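Local coordinates for protein walker-Type ATPase (Pyrococcus abyssi, PDB 2QEN) that binds ADP and magnesium and, as a Walker-type ATPase whose biological role is unknown, probably binds ATP, at residues G38-G43 with M271-E276; P239-V244 with I339-V344. The protein carries 1 engineered substitution. All blocks are in the same frame, centred on the assembly; numbering follows the deposited sequence.

Leaving strand 33-37 of the parallel sheet, the chain enters the phosphate-binding loop, whose residues 38-43 are met by helix 255-280 when contact 1 closes, after 227 intervening residues. Within that long loop the chain reaches helix 239-252, where residues 239-244 open contact 2. Helix 255-280 then follows directly and supplies 271-276 to contact 1. Contact 2 closes last, across 94 residues, when the chain passes the hairpin of strands 330-333 and 336-339 and starts helix 342-348. The two closures therefore cross rather than nest. They also touch: Arg41 CD lies 3.3 Å from Trp241 CZ2. Together they tie the nucleotide site to the C-terminal region.

Contact 1: G38-G43 with M271-E276; sequences GIRRVG and MGELEE. With ADP (adenosine-5'-diphosphate), chain C.
Glu273 reaches from helix 255-280 toward Arg40 and Arg41 of the P-loop, and its carboxylate meets one guanidinium at its edge and the other over a face. From CB the chain runs outward with CG anti to the carbonyl carbon (chi1 -65°) and stays extended, which carries its tip away from the helix. CG lies 4.0 Å from Arg40 NH2. CD comes in at the edge of the Arg41 guanidinium, in its plane, and OE1 stands 3.5 Å from Arg41 NH2. OE2 does most of the work. It accepts a salt-bridging hydrogen bond from Arg41 NH2, modelled at 2.4 Å, a length too short to be taken literally, with the two flat groups nearly coplanar. The same oxygen sits over a face of the Arg40 guanidinium, 3.8 Å from Arg40 NH1; this long pair is electrostatic, as no N-H points at it. Arg40 CG packs on a face of the Arg41 guanidinium, near its rim. Behind these side chains the loop holds ADP: Arg41 N bonds O3B at 2.8 Å and Gly43 N bonds O1B at 3.0 Å. Glycine suits position 43, where a beta carbon would strike both adenine N7 and the preceding carbonyl oxygen. Long, charged arginines can bridge the gap to the helix, and their paired positive charge would be expected to stabilise Glu273 as an anion, linking the helix electrostatically to the nucleotide-binding loop.

Contact 2: P239-V244 with I339-V344; sequences PGWLVV and IADPVV. With ADP (adenosine-5'-diphosphate), chain C.
Trp241 NE1 gives Asp341 OD2 a nearly straight hydrogen bond of 2.7 Å, with an angle of 173° at the hydrogen. Asp341 is the N-cap of helix 342-348, so one carboxylate both starts a helix and receives the indole. OD2 takes the Trp241 N-H on its syn lone pair and lies in the ring plane, whereas OD1 is met from above the carboxylate plane by Val343 N at 2.9 Å, the capping bond. With CG anti to the backbone N (chi1 179°), the Asp341 carboxylate is placed to serve both donors. Aspartate suits the site because its short side chain can fold back to the first turn while its second oxygen turns to the Trp241 N-H. Val343 lies over one face of the indole: its CB stands 3.9 Å from the centroid of the five-membered ring in a CH-pi contact. A phenylalanine in place of Trp241 would probably keep some of this packing but leave buried Asp341 OD2 without its N-H donor. Ala266 of helix 255-280 touches both Trp241 and Val343, so three helices converge here. The start of helix 239-252 also lines the nucleotide pocket. Pro239 CB approaches ADP C8 at 3.4 Å, and Gly240, with no side chain, lets the ribose come close to its CA. Both Val343 methyls stand above the same indole face, CG1 near CE2 and CG2 past the rim, 3.5 Å from CD1.

Contact 1: G38-G43 with M271-E276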
loop_
_atom_site.group_PDB
_atom_site.type_symbol
_atom_site.label_atom_id
_atom_site.label_comp_id
_atom_site.label_asym_id
_atom_site.label_seq_id
_atom_site.Cartn_x
_atom_site.Cartn_y
_atom_site.Cartn_z
ATOM N N GLY A 38 6.012 -1.873 0.285
ATOM C CA GLY A 38 6.004 -2.803 -0.840
ATOM C C GLY A 38 5.197 -2.303 -2.027
ATOM O O GLY A 38 4.487 -1.301 -1.942
ATOM N N ILE A 39 5.320 -3.022 -3.134
ATOM C CA ILE A 39 4.601 -2.770 -4.393
ATOM C C ILE A 39 3.078 -2.762 -4.197
ATOM O O ILE A 39 2.549 -3.449 -3.316
ATOM C CB ILE A 39 4.996 -3.880 -5.432
ATOM C CG1 ILE A 39 6.518 -3.961 -5.601
ATOM C CG2 ILE A 39 4.338 -3.701 -6.790
ATOM C CD1 ILE A 39 7.202 -2.668 -5.878
ATOM N N ARG A 40 2.376 -1.971 -5.002
ATOM C CA ARG A 40 0.916 -1.992 -5.012
ATOM C C ARG A 40 0.405 -3.400 -5.355
ATOM O O ARG A 40 0.910 -4.029 -6.282
ATOM C CB ARG A 40 0.391 -0.985 -6.038
ATOM C CG ARG A 40 -1.100 -1.086 -6.313
ATOM C CD ARG A 40 -1.912 -0.101 -5.501
ATOM N NE ARG A 40 -1.972 1.191 -6.181
ATOM C CZ ARG A 40 -3.079 1.756 -6.653
ATOM N NH1 ARG A 40 -4.260 1.153 -6.522
ATOM N NH2 ARG A 40 -3.005 2.941 -7.251
ATOM N N ARG A 41 -0.579 -3.870 -4.582
ATOM C CA ARG A 41 -1.265 -5.172 -4.750
ATOM C C ARG A 41 -0.508 -6.352 -4.165
ATOM O O ARG A 41 -0.931 -7.496 -4.321
ATOM C CB ARG A 41 -1.619 -5.476 -6.210
ATOM C CG ARG A 41 -2.696 -4.602 -6.790
ATOM C CD ARG A 41 -2.527 -4.480 -8.287
ATOM N NE ARG A 41 -3.401 -3.431 -8.807
ATOM C CZ ARG A 41 -2.986 -2.322 -9.412
ATOM N NH1 ARG A 41 -1.683 -2.093 -9.641
ATOM N NH2 ARG A 41 -3.894 -1.445 -9.816
ATOM N N VAL A 42 0.610 -6.070 -3.506
ATOM C CA VAL A 42 1.439 -7.110 -2.906
ATOM C C VAL A 42 0.792 -7.729 -1.658
ATOM O O VAL A 42 1.150 -8.832 -1.253
ATOM C CB VAL A 42 2.867 -6.570 -2.590
ATOM C CG1 VAL A 42 2.893 -5.724 -1.273
ATOM C CG2 VAL A 42 3.873 -7.698 -2.577
ATOM N N GLY A 43 -0.136 -6.998 -1.043
ATOM C CA GLY A 43 -0.879 -7.491 0.115
ATOM C C GLY A 43 -0.728 -6.739 1.437
ATOM O O GLY A 43 -0.990 -7.322 2.490
ATOM N N MET A 271 -4.798 0.953 -16.666
ATOM C CA MET A 271 -5.038 2.029 -17.621
ATOM C C MET A 271 -5.531 3.275 -16.893
ATOM O O MET A 271 -5.190 4.405 -17.272
ATOM C CB MET A 271 -6.055 1.595 -18.676
ATOM C CG MET A 271 -5.640 1.903 -20.098
ATOM S SD MET A 271 -4.176 0.967 -20.603
ATOM C CE MET A 271 -3.310 2.205 -21.567
ATOM N N GLY A 272 -6.331 3.051 -15.847
ATOM C CA GLY A 272 -6.873 4.123 -14.998
ATOM C C GLY A 272 -5.764 4.882 -14.294
ATOM O O GLY A 272 -5.778 6.108 -14.250
ATOM N N GLU A 273 -4.803 4.138 -13.748
ATOM C CA GLU A 273 -3.612 4.703 -13.118
ATOM C C GLU A 273 -2.654 5.354 -14.122
ATOM O O GLU A 273 -2.032 6.371 -13.816
ATOM C CB GLU A 273 -2.863 3.633 -12.340
ATOM C CG GLU A 273 -3.616 3.079 -11.170
ATOM C CD GLU A 273 -3.247 1.644 -10.863
ATOM O OE1 GLU A 273 -2.102 1.231 -11.152
ATOM O OE2 GLU A 273 -4.114 0.927 -10.326
ATOM N N LEU A 274 -2.535 4.773 -15.311
ATOM C CA LEU A 274 -1.723 5.378 -16.357
ATOM C C LEU A 274 -2.319 6.705 -16.862
ATOM O O LEU A 274 -1.572 7.596 -17.283
ATOM C CB LEU A 274 -1.486 4.393 -17.507
ATOM C CG LEU A 274 -0.614 3.162 -17.229
ATOM C CD1 LEU A 274 -0.660 2.213 -18.431
ATOM C CD2 LEU A 274 0.838 3.527 -16.881
ATOM N N GLU A 275 -3.651 6.826 -16.811
ATOM C CA GLU A 275 -4.348 8.089 -17.090
ATOM C C GLU A 275 -3.860 9.187 -16.147
ATOM O O GLU A 275 -3.547 10.299 -16.586
ATOM C CB GLU A 275 -5.868 7.944 -16.916
ATOM C CG GLU A 275 -6.626 7.333 -18.087
ATOM C CD GLU A 275 -8.150 7.460 -17.943
ATOM O OE1 GLU A 275 -8.662 7.535 -16.794
ATOM O OE2 GLU A 275 -8.846 7.488 -18.987
ATOM N N GLU A 276 -3.817 8.866 -14.852
ATOM C CA GLU A 276 -3.349 9.790 -13.822
ATOM C C GLU A 276 -1.937 10.287 -14.138
ATOM O O GLU A 276 -1.690 11.496 -14.126
ATOM C CB GLU A 276 -3.407 9.143 -12.425
ATOM C CG GLU A 276 -4.817 8.732 -11.955
ATOM C CD GLU A 276 -4.845 8.063 -10.568
ATOM O OE1 GLU A 276 -3.980 7.203 -10.269
ATOM O OE2 GLU A 276 -5.757 8.392 -9.776
HETATM P PB ADP C . -1.785 -3.475 -1.244
HETATM O O1B ADP C . -0.388 -3.984 -0.979
HETATM O O2B ADP C . -2.412 -2.865 -0.011
HETATM O O3B ADP C . -1.945 -2.606 -2.464
HETATM P PA ADP C . -3.951 -5.461 -0.914
HETATM O O1A ADP C . -3.734 -5.852 0.524
HETATM O O2A ADP C . -5.152 -4.657 -1.303
HETATM O O3A ADP C . -2.604 -4.818 -1.580
HETATM O "O5'" ADP C . -3.956 -6.862 -1.721
HETATM C "C5'" ADP C . -4.445 -6.994 -3.059
HETATM C "C4'" ADP C . -5.446 -8.156 -3.087
HETATM O "O4'" ADP C . -4.753 -9.418 -3.120
HETATM C "C3'" ADP C . -6.354 -8.264 -1.863
HETATM O "O3'" ADP C . -7.589 -7.579 -2.032
HETATM C "C2'" ADP C . -6.650 -9.728 -1.777
HETATM O "O2'" ADP C . -7.513 -10.007 -2.876
HETATM C "C1'" ADP C . -5.368 -10.358 -2.232
HETATM N N9 ADP C . -4.370 -10.732 -1.206
HETATM C C8 ADP C . -3.311 -9.983 -0.846
HETATM N N7 ADP C . -2.533 -10.631 0.053
HETATM C C5 ADP C . -3.102 -11.828 0.283
HETATM C C6 ADP C . -2.807 -13.006 1.124
HETATM N N6 ADP C . -1.714 -13.037 1.920
HETATM N N1 ADP C . -3.664 -14.057 1.065
HETATM C C2 ADP C . -4.755 -14.036 0.292
HETATM N N3 ADP C . -5.076 -13.010 -0.518
HETATM C C4 ADP C . -4.309 -11.894 -0.560
#

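Contact 2: P239-V244 with I339-V344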
loop_
_atom_site.group_PDB
_atom_site.type_symbol
_atom_site.label_atom_id
_atom_site.label_comp_id
_atom_site.label_asym_id
_atom_site.label_seq_id
_atom_site.Cartn_x
_atom_site.Cartn_y
_atom_site.Cartn_z
ATOM N N PRO A 239 -0.267 -11.315 -5.180
ATOM C CA PRO A 239 -1.512 -11.922 -4.716
ATOM C C PRO A 239 -2.763 -11.301 -5.338
ATOM O O PRO A 239 -3.732 -12.011 -5.545
ATOM C CB PRO A 239 -1.482 -11.674 -3.203
ATOM C CG PRO A 239 -0.031 -11.500 -2.874
ATOM C CD PRO A 239 0.538 -10.788 -4.058
ATOM N N GLY A 240 -2.731 -9.999 -5.635
ATOM C CA GLY A 240 -3.870 -9.314 -6.255
ATOM C C GLY A 240 -4.271 -9.964 -7.572
ATOM O O GLY A 240 -5.454 -10.213 -7.813
ATOM N N TRP A 241 -3.277 -10.277 -8.405
ATOM C CA TRP A 241 -3.531 -10.907 -9.699
ATOM C C TRP A 241 -3.822 -12.411 -9.595
ATOM O O TRP A 241 -4.646 -12.940 -10.338
ATOM C CB TRP A 241 -2.392 -10.611 -10.677
ATOM C CG TRP A 241 -2.071 -9.111 -10.820
ATOM C CD1 TRP A 241 -0.840 -8.528 -10.718
ATOM C CD2 TRP A 241 -2.997 -8.039 -11.097
ATOM N NE1 TRP A 241 -0.940 -7.164 -10.907
ATOM C CE2 TRP A 241 -2.252 -6.841 -11.139
ATOM C CE3 TRP A 241 -4.378 -7.980 -11.306
ATOM C CZ2 TRP A 241 -2.837 -5.604 -11.402
ATOM C CZ3 TRP A 241 -4.973 -6.731 -11.535
ATOM C CH2 TRP A 241 -4.194 -5.565 -11.593
ATOM N N LEU A 242 -3.168 -13.082 -8.650
ATOM C CA LEU A 242 -3.419 -14.505 -8.383
ATOM C C LEU A 242 -4.866 -14.789 -7.940
ATOM O O LEU A 242 -5.440 -15.813 -8.314
ATOM C CB LEU A 242 -2.417 -15.058 -7.355
ATOM C CG LEU A 242 -0.919 -15.147 -7.730
ATOM C CD1 LEU A 242 -0.070 -15.555 -6.522
ATOM C CD2 LEU A 242 -0.653 -16.068 -8.901
ATOM N N VAL A 243 -5.430 -13.887 -7.138
ATOM C CA VAL A 243 -6.847 -13.961 -6.735
ATOM C C VAL A 243 -7.825 -13.669 -7.888
ATOM O O VAL A 243 -8.810 -14.382 -8.039
ATOM C CB VAL A 243 -7.171 -13.079 -5.488
ATOM C CG1 VAL A 243 -8.693 -13.010 -5.232
ATOM C CG2 VAL A 243 -6.477 -13.625 -4.246
ATOM N N VAL A 244 -7.568 -12.635 -8.683
ATOM C CA VAL A 244 -8.391 -12.334 -9.873
ATOM C C VAL A 244 -8.422 -13.540 -10.820
ATOM O O VAL A 244 -9.485 -13.914 -11.321
ATOM C CB VAL A 244 -7.870 -11.084 -10.667
ATOM C CG1 VAL A 244 -8.586 -10.957 -12.021
ATOM C CG2 VAL A 244 -8.012 -9.781 -9.830
ATOM N N ILE A 339 9.855 -2.842 -15.034
ATOM C CA ILE A 339 8.546 -2.633 -14.443
ATOM C C ILE A 339 8.480 -3.490 -13.159
ATOM O O ILE A 339 8.769 -4.695 -13.179
ATOM C CB ILE A 339 7.407 -2.988 -15.437
ATOM C CG1 ILE A 339 7.608 -2.305 -16.802
ATOM C CG2 ILE A 339 6.031 -2.701 -14.847
ATOM C CD1 ILE A 339 7.671 -0.790 -16.806
ATOM N N ALA A 340 8.138 -2.841 -12.051
ATOM C CA ALA A 340 8.062 -3.485 -10.745
ATOM C C ALA A 340 7.061 -4.651 -10.707
ATOM O O ALA A 340 7.336 -5.679 -10.077
ATOM C CB ALA A 340 7.727 -2.448 -9.663
ATOM N N ASP A 341 5.908 -4.471 -11.355
ATOM C CA ASP A 341 4.862 -5.498 -11.457
ATOM C C ASP A 341 4.844 -6.058 -12.893
ATOM O O ASP A 341 4.556 -5.329 -13.828
ATOM C CB ASP A 341 3.498 -4.885 -11.090
ATOM C CG ASP A 341 2.327 -5.885 -11.182
ATOM O OD1 ASP A 341 2.479 -7.006 -11.720
ATOM O OD2 ASP A 341 1.219 -5.532 -10.718
ATOM N N PRO A 342 5.140 -7.364 -13.066
ATOM C CA PRO A 342 5.211 -8.004 -14.396
ATOM C C PRO A 342 3.896 -7.991 -15.185
ATOM O O PRO A 342 3.918 -8.056 -16.414
ATOM C CB PRO A 342 5.594 -9.449 -14.065
ATOM C CG PRO A 342 5.173 -9.639 -12.665
ATOM C CD PRO A 342 5.434 -8.330 -11.995
ATOM N N VAL A 343 2.767 -7.938 -14.480
ATOM C CA VAL A 343 1.460 -7.771 -15.113
ATOM C C VAL A 343 1.293 -6.353 -15.715
ATOM O O VAL A 343 0.774 -6.203 -16.822
ATOM C CB VAL A 343 0.326 -8.181 -14.145
ATOM C CG1 VAL A 343 -1.060 -7.942 -14.748
ATOM C CG2 VAL A 343 0.496 -9.635 -13.748
ATOM N N VAL A 344 1.752 -5.320 -15.006
ATOM C CA VAL A 344 1.841 -3.974 -15.585
ATOM C C VAL A 344 2.652 -3.996 -16.894
ATOM O O VAL A 344 2.222 -3.438 -17.902
ATOM C CB VAL A 344 2.376 -2.919 -14.569
ATOM C CG1 VAL A 344 2.592 -1.549 -15.227
ATOM C CG2 VAL A 344 1.417 -2.768 -13.423
HETATM P PB ADP C . -1.785 -3.475 -1.244
HETATM O O1B ADP C . -0.388 -3.984 -0.979
HETATM O O2B ADP C . -2.412 -2.865 -0.011
HETATM O O3B ADP C . -1.945 -2.606 -2.464
HETATM P PA ADP C . -3.951 -5.461 -0.914
HETATM O O1A ADP C . -3.734 -5.852 0.524
HETATM O O2A ADP C . -5.152 -4.657 -1.303
HETATM O O3A ADP C . -2.604 -4.818 -1.580
HETATM O "O5'" ADP C . -3.956 -6.862 -1.721
HETATM C "C5'" ADP C . -4.445 -6.994 -3.059
HETATM C "C4'" ADP C . -5.446 -8.156 -3.087
HETATM O "O4'" ADP C . -4.753 -9.418 -3.120
HETATM C "C3'" ADP C . -6.354 -8.264 -1.863
HETATM O "O3'" ADP C . -7.589 -7.579 -2.032
HETATM C "C2'" ADP C . -6.650 -9.728 -1.777
HETATM O "O2'" ADP C . -7.513 -10.007 -2.876
HETATM C "C1'" ADP C . -5.368 -10.358 -2.232
HETATM N N9 ADP C . -4.370 -10.732 -1.206
HETATM C C8 ADP C . -3.311 -9.983 -0.846
HETATM N N7 ADP C . -2.533 -10.631 0.053
HETATM C C5 ADP C . -3.102 -11.828 0.283
HETATM C C6 ADP C . -2.807 -13.006 1.124
HETATM N N6 ADP C . -1.714 -13.037 1.920
HETATM N N1 ADP C . -3.664 -14.057 1.065
HETATM C C2 ADP C . -4.755 -14.036 0.292
HETATM N N3 ADP C . -5.076 -13.010 -0.518
HETATM C C4 ADP C . -4.309 -11.894 -0.560
#